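Local coordinates for hypoxanthine phosphoribosyltransferase (Bacillus anthracis, PDB 4QYI), which probably catalyses the transfer of a phosphoribosyl group from PRPP to hypoxanthine or guanine in purine salvage, and binds a magnesium ion, at residues V82-N96 / F112-A124. Numbering follows the deposited sequence.
Sequences VKLLKDIDVNITGKN and FLKDHFFMHKPKA
His120, in the type I turn from Phe118 to Lys121, reaches into the loop of residues 82-96. Its CB lies 3.5 Å from Ile92 CG1 and close to Ile92 CD1, and CG comes next against that same methyl; farther out, ND1 and CE1 run against Ile88 CD1. Two waters sit at the ring edge, in its plane: one joins ND1 to Val90 O and Ile92 N, the other links NE2 to Asp87 OD2. Histidine suits a place apolar at CB and hydrated at the ring, since each nitrogen can engage a water. Four residues earlier, His116 swings its ring toward the loop, CG anti to the backbone N (chi1 175°), and NE2 donates to Asp87 OD1 at 2.8 Å, with an N-H...O angle of 160°. Ile88 N reaches the same oxygen from the opposite face, and the two donors should restrain the carboxylate's rotation. Leu84 CD1 lies over one face of the His116 ring in a CH-pi contact. In the type I phosphoribosyltransferase fold this helix packs on the mixed central sheet: Phe117 touches Ile41 on strand 38-43 and Leu125 on strand 124-129, with strand 96-101 between them, while Ile88 CG2 meets its ring edge. Thr93 OG1 donates to His120 O (2.6 Å) in the carbonyl plane. Gly94, at positive phi in a type II turn, gives its N-H to Lys121 O, and Ala124 N bonds to Lys95 O (3.1 Å) where strands 96-101 and 124-129 start side by side.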
loop_
_atom_site.group_PDB
_atom_site.type_symbol
_atom_site.label_atom_id
_atom_site.label_comp_id
_atom_site.label_asym_id
_atom_site.label_seq_id
_atom_site.Cartn_x
_atom_site.Cartn_y
_atom_site.Cartn_z
ATOM N N VAL A 82 -11.974 15.309 -9.816
ATOM C CA VAL A 82 -11.028 15.244 -8.722
ATOM C C VAL A 82 -9.709 15.812 -9.165
ATOM O O VAL A 82 -9.395 15.864 -10.348
ATOM C CB VAL A 82 -10.764 13.823 -8.203
ATOM C CG1 VAL A 82 -11.952 13.305 -7.411
ATOM C CG2 VAL A 82 -10.358 12.883 -9.342
ATOM N N LYS A 83 -8.935 16.244 -8.184
ATOM C CA LYS A 83 -7.625 16.818 -8.391
ATOM C C LYS A 83 -6.610 15.690 -8.296
ATOM O O LYS A 83 -6.601 14.955 -7.300
ATOM C CB LYS A 83 -7.379 17.856 -7.283
ATOM C CG LYS A 83 -6.005 18.487 -7.239
ATOM C CD LYS A 83 -5.883 19.417 -6.047
ATOM C CE LYS A 83 -4.447 19.708 -5.627
ATOM N NZ LYS A 83 -3.484 20.175 -6.638
ATOM N N LEU A 84 -5.792 15.492 -9.337
ATOM C CA LEU A 84 -4.754 14.475 -9.243
ATOM C C LEU A 84 -3.671 14.972 -8.323
ATOM O O LEU A 84 -3.027 15.980 -8.604
ATOM C CB LEU A 84 -4.104 14.164 -10.585
ATOM C CG LEU A 84 -5.053 13.598 -11.616
ATOM C CD1 LEU A 84 -4.253 13.180 -12.857
ATOM C CD2 LEU A 84 -5.765 12.424 -10.989
ATOM N N LEU A 85 -3.474 14.288 -7.213
ATOM C CA LEU A 85 -2.416 14.651 -6.277
ATOM C C LEU A 85 -1.128 13.952 -6.615
ATOM O O LEU A 85 -0.055 14.495 -6.391
ATOM C CB LEU A 85 -2.792 14.266 -4.841
ATOM C CG LEU A 85 -3.983 15.001 -4.237
ATOM C CD1 LEU A 85 -4.289 14.481 -2.826
ATOM C CD2 LEU A 85 -3.692 16.486 -4.204
ATOM N N LYS A 86 -1.237 12.723 -7.109
ATOM C CA LYS A 86 -0.078 11.948 -7.511
ATOM C C LYS A 86 -0.497 11.150 -8.718
ATOM O O LYS A 86 -1.376 10.294 -8.643
ATOM C CB LYS A 86 0.404 10.998 -6.395
ATOM C CG LYS A 86 1.610 10.116 -6.781
ATOM C CD LYS A 86 2.879 10.941 -6.984
ATOM C CE LYS A 86 4.085 10.071 -7.359
ATOM N NZ LYS A 86 4.013 9.437 -8.727
ATOM N N ASP A 87 0.169 11.421 -9.832
ATOM C CA ASP A 87 -0.095 10.758 -11.071
ATOM C C ASP A 87 0.815 9.519 -11.158
ATOM O O ASP A 87 1.719 9.349 -10.356
ATOM C CB ASP A 87 0.241 11.723 -12.200
ATOM C CG ASP A 87 -0.427 11.372 -13.515
ATOM O OD1 ASP A 87 -1.130 10.343 -13.601
ATOM O OD2 ASP A 87 -0.323 12.209 -14.450
ATOM N N ILE A 88 0.581 8.662 -12.130
ATOM C CA ILE A 88 1.401 7.473 -12.235
ATOM C C ILE A 88 2.789 7.750 -12.806
ATOM O O ILE A 88 2.980 8.659 -13.620
ATOM C CB ILE A 88 0.710 6.382 -13.057
ATOM C CG1 ILE A 88 0.380 6.877 -14.461
ATOM C CG2 ILE A 88 -0.572 5.925 -12.369
ATOM C CD1 ILE A 88 -0.024 5.740 -15.389
ATOM N N ASP A 89 3.736 6.921 -12.400
ATOM C CA ASP A 89 5.097 6.982 -12.880
ATOM C C ASP A 89 5.340 5.965 -13.977
ATOM O O ASP A 89 6.172 6.187 -14.824
ATOM C CB ASP A 89 6.056 6.587 -11.761
ATOM C CG ASP A 89 5.932 7.478 -10.570
ATOM O OD1 ASP A 89 6.011 8.693 -10.770
ATOM O OD2 ASP A 89 5.767 6.959 -9.444
ATOM N N VAL A 90 4.651 4.836 -13.932
ATOM C CA VAL A 90 4.903 3.766 -14.900
ATOM C C VAL A 90 4.257 3.990 -16.237
ATOM O O VAL A 90 3.282 4.728 -16.375
ATOM C CB VAL A 90 4.439 2.401 -14.387
ATOM C CG1 VAL A 90 5.224 2.011 -13.152
ATOM C CG2 VAL A 90 2.932 2.399 -14.104
ATOM N N ASN A 91 4.832 3.345 -17.239
ATOM C CA ASN A 91 4.320 3.399 -18.584
ATOM C C ASN A 91 3.172 2.418 -18.790
ATOM O O ASN A 91 3.366 1.218 -18.666
ATOM C CB ASN A 91 5.442 3.019 -19.556
ATOM C CG ASN A 91 4.975 2.981 -20.990
ATOM O OD1 ASN A 91 3.977 3.602 -21.353
ATOM N ND2 ASN A 91 5.655 2.187 -21.796
ATOM N N ILE A 92 1.968 2.901 -19.080
ATOM C CA ILE A 92 0.856 1.992 -19.352
ATOM C C ILE A 92 0.451 1.989 -20.834
ATOM O O ILE A 92 -0.519 1.335 -21.216
ATOM C CB ILE A 92 -0.381 2.302 -18.527
ATOM C CG1 ILE A 92 -0.917 3.705 -18.842
ATOM C CG2 ILE A 92 -0.074 2.151 -17.044
ATOM C CD1 ILE A 92 -2.202 4.022 -18.112
ATOM N N THR A 93 1.192 2.711 -21.667
ATOM C CA THR A 93 0.892 2.754 -23.101
ATOM C C THR A 93 1.044 1.348 -23.711
ATOM O O THR A 93 2.102 0.736 -23.628
ATOM C CB THR A 93 1.783 3.771 -23.834
ATOM O OG1 THR A 93 1.524 5.063 -23.302
ATOM C CG2 THR A 93 1.501 3.793 -25.322
ATOM N N GLY A 94 -0.041 0.854 -24.302
ATOM C CA GLY A 94 -0.068 -0.498 -24.903
ATOM C C GLY A 94 -0.066 -1.620 -23.870
ATOM O O GLY A 94 0.148 -2.772 -24.214
ATOM N N LYS A 95 -0.328 -1.298 -22.606
ATOM C CA LYS A 95 -0.336 -2.310 -21.558
ATOM C C LYS A 95 -1.734 -2.658 -21.094
ATOM O O LYS A 95 -2.708 -1.950 -21.371
ATOM C CB LYS A 95 0.428 -1.811 -20.337
ATOM C CG LYS A 95 1.838 -1.311 -20.612
ATOM C CD LYS A 95 2.741 -2.368 -21.185
ATOM C CE LYS A 95 4.099 -1.765 -21.503
ATOM N NZ LYS A 95 4.959 -2.733 -22.225
ATOM N N ASN A 96 -1.806 -3.781 -20.391
ATOM C CA ASN A 96 -3.043 -4.232 -19.767
ATOM C C ASN A 96 -3.069 -3.601 -18.394
ATOM O O ASN A 96 -2.174 -3.839 -17.590
ATOM C CB ASN A 96 -3.027 -5.728 -19.636
ATOM C CG ASN A 96 -3.021 -6.404 -20.977
ATOM O OD1 ASN A 96 -3.820 -6.063 -21.847
ATOM N ND2 ASN A 96 -2.166 -7.384 -21.142
ATOM N N PHE A 112 -13.941 9.560 -14.028
ATOM C CA PHE A 112 -13.013 10.633 -14.312
ATOM C C PHE A 112 -11.597 10.042 -14.417
ATOM O O PHE A 112 -10.831 10.367 -15.324
ATOM C CB PHE A 112 -13.133 11.680 -13.191
ATOM C CG PHE A 112 -12.406 12.944 -13.446
ATOM C CD1 PHE A 112 -11.084 13.094 -13.052
ATOM C CD2 PHE A 112 -13.063 14.008 -14.035
ATOM C CE1 PHE A 112 -10.422 14.281 -13.270
ATOM C CE2 PHE A 112 -12.409 15.201 -14.249
ATOM C CZ PHE A 112 -11.088 15.342 -13.867
ATOM N N LEU A 113 -11.238 9.154 -13.500
ATOM C CA LEU A 113 -9.904 8.537 -13.552
ATOM C C LEU A 113 -9.743 7.661 -14.800
ATOM O O LEU A 113 -8.664 7.570 -15.377
ATOM C CB LEU A 113 -9.596 7.743 -12.291
ATOM C CG LEU A 113 -9.536 8.583 -11.013
ATOM C CD1 LEU A 113 -9.169 7.698 -9.832
ATOM C CD2 LEU A 113 -8.527 9.715 -11.127
ATOM N N LYS A 114 -10.839 7.069 -15.235
ATOM C CA LYS A 114 -10.839 6.276 -16.457
ATOM C C LYS A 114 -10.409 7.128 -17.657
ATOM O O LYS A 114 -9.524 6.744 -18.416
ATOM C CB LYS A 114 -12.238 5.720 -16.698
ATOM C CG LYS A 114 -12.367 4.875 -17.948
ATOM C CD LYS A 114 -13.774 4.304 -18.053
ATOM C CE LYS A 114 -13.949 3.484 -19.315
ATOM N NZ LYS A 114 -15.312 2.903 -19.421
ATOM N N ASP A 115 -11.040 8.293 -17.826
ATOM C CA ASP A 115 -10.675 9.201 -18.917
ATOM C C ASP A 115 -9.202 9.611 -18.836
ATOM O O ASP A 115 -8.531 9.754 -19.856
ATOM C CB ASP A 115 -11.550 10.444 -18.894
ATOM C CG ASP A 115 -12.975 10.167 -19.308
ATOM O OD1 ASP A 115 -13.252 9.092 -19.879
ATOM O OD2 ASP A 115 -13.820 11.059 -19.115
ATOM N N HIS A 116 -8.693 9.817 -17.623
ATOM C CA HIS A 116 -7.290 10.186 -17.466
ATOM C C HIS A 116 -6.371 9.068 -17.990
ATOM O O HIS A 116 -5.443 9.318 -18.758
ATOM C CB HIS A 116 -6.953 10.501 -16.002
ATOM C CG HIS A 116 -5.498 10.767 -15.767
ATOM N ND1 HIS A 116 -4.861 11.888 -16.245
ATOM C CD2 HIS A 116 -4.561 10.065 -15.095
ATOM C CE1 HIS A 116 -3.591 11.860 -15.890
ATOM N NE2 HIS A 116 -3.382 10.762 -15.192
ATOM N N PHE A 117 -6.641 7.847 -17.569
ATOM C CA PHE A 117 -5.804 6.732 -18.004
ATOM C C PHE A 117 -5.915 6.490 -19.511
ATOM O O PHE A 117 -4.908 6.187 -20.159
ATOM C CB PHE A 117 -6.109 5.463 -17.247
ATOM C CG PHE A 117 -5.791 5.535 -15.785
ATOM C CD1 PHE A 117 -4.497 5.801 -15.362
ATOM C CD2 PHE A 117 -6.770 5.285 -14.840
ATOM C CE1 PHE A 117 -4.191 5.847 -14.013
ATOM C CE2 PHE A 117 -6.476 5.331 -13.489
ATOM C CZ PHE A 117 -5.186 5.609 -13.075
ATOM N N PHE A 118 -7.107 6.674 -20.074
ATOM C CA PHE A 118 -7.240 6.503 -21.526
ATOM C C PHE A 118 -6.350 7.443 -22.319
ATOM O O PHE A 118 -5.936 7.108 -23.426
ATOM C CB PHE A 118 -8.689 6.495 -22.034
ATOM C CG PHE A 118 -9.331 5.128 -21.973
ATOM C CD1 PHE A 118 -8.794 4.073 -22.723
ATOM C CD2 PHE A 118 -10.474 4.888 -21.220
ATOM C CE1 PHE A 118 -9.364 2.815 -22.700
ATOM C CE2 PHE A 118 -11.053 3.623 -21.199
ATOM C CZ PHE A 118 -10.500 2.585 -21.937
ATOM N N MET A 119 -6.019 8.598 -21.738
ATOM C CA MET A 119 -5.142 9.545 -22.406
ATOM C C MET A 119 -3.759 8.934 -22.598
ATOM O O MET A 119 -3.036 9.320 -23.501
ATOM C CB MET A 119 -5.062 10.871 -21.623
ATOM C CG MET A 119 -6.341 11.704 -21.714
ATOM S SD MET A 119 -6.371 13.164 -20.631
ATOM C CE MET A 119 -4.807 13.949 -21.019
ATOM N N HIS A 120 -3.407 7.957 -21.763
ATOM C CA HIS A 120 -2.104 7.236 -21.878
ATOM C C HIS A 120 -2.097 6.103 -22.918
ATOM O O HIS A 120 -1.065 5.481 -23.162
ATOM C CB HIS A 120 -1.729 6.665 -20.519
ATOM C CG HIS A 120 -1.333 7.706 -19.516
ATOM N ND1 HIS A 120 -0.139 7.656 -18.829
ATOM C CD2 HIS A 120 -1.942 8.850 -19.132
ATOM C CE1 HIS A 120 -0.053 8.703 -18.022
ATOM N NE2 HIS A 120 -1.133 9.443 -18.191
ATOM N N LYS A 121 -3.266 5.804 -23.462
ATOM C CA LYS A 121 -3.446 4.766 -24.496
ATOM C C LYS A 121 -3.041 3.337 -24.113
ATOM O O LYS A 121 -2.199 2.714 -24.748
ATOM C CB LYS A 121 -2.796 5.209 -25.800
ATOM C CG LYS A 121 -3.397 6.527 -26.295
ATOM C CD LYS A 121 -2.828 6.948 -27.636
ATOM C CE LYS A 121 -3.458 8.250 -28.108
ATOM N NZ LYS A 121 -2.922 8.634 -29.441
ATOM N N PRO A 122 -3.671 2.810 -23.066
ATOM C CA PRO A 122 -3.378 1.452 -22.657
ATOM C C PRO A 122 -4.021 0.472 -23.631
ATOM O O PRO A 122 -4.965 0.835 -24.326
ATOM C CB PRO A 122 -4.069 1.350 -21.300
ATOM C CG PRO A 122 -5.206 2.309 -21.410
ATOM C CD PRO A 122 -4.627 3.469 -22.161
ATOM N N LYS A 123 -3.512 -0.749 -23.666
ATOM C CA LYS A 123 -4.080 -1.792 -24.523
ATOM C C LYS A 123 -5.451 -2.182 -23.973
ATOM O O LYS A 123 -6.389 -2.375 -24.730
ATOM C CB LYS A 123 -3.157 -3.000 -24.547
ATOM C CG LYS A 123 -3.668 -4.188 -25.346
ATOM C CD LYS A 123 -2.645 -5.318 -25.243
ATOM C CE LYS A 123 -2.930 -6.618 -25.983
ATOM N NZ LYS A 123 -4.005 -7.412 -25.327
ATOM N N ALA A 124 -5.567 -2.236 -22.640
ATOM C CA ALA A 124 -6.827 -2.579 -21.989
ATOM C C ALA A 124 -6.871 -1.921 -20.609
ATOM O O ALA A 124 -5.831 -1.694 -19.988
ATOM C CB ALA A 124 -6.957 -4.079 -21.860
HETATM O O HOH W 1 -0.779 11.921 -16.940
HETATM O O HOH W 2 2.201 5.850 -18.705
#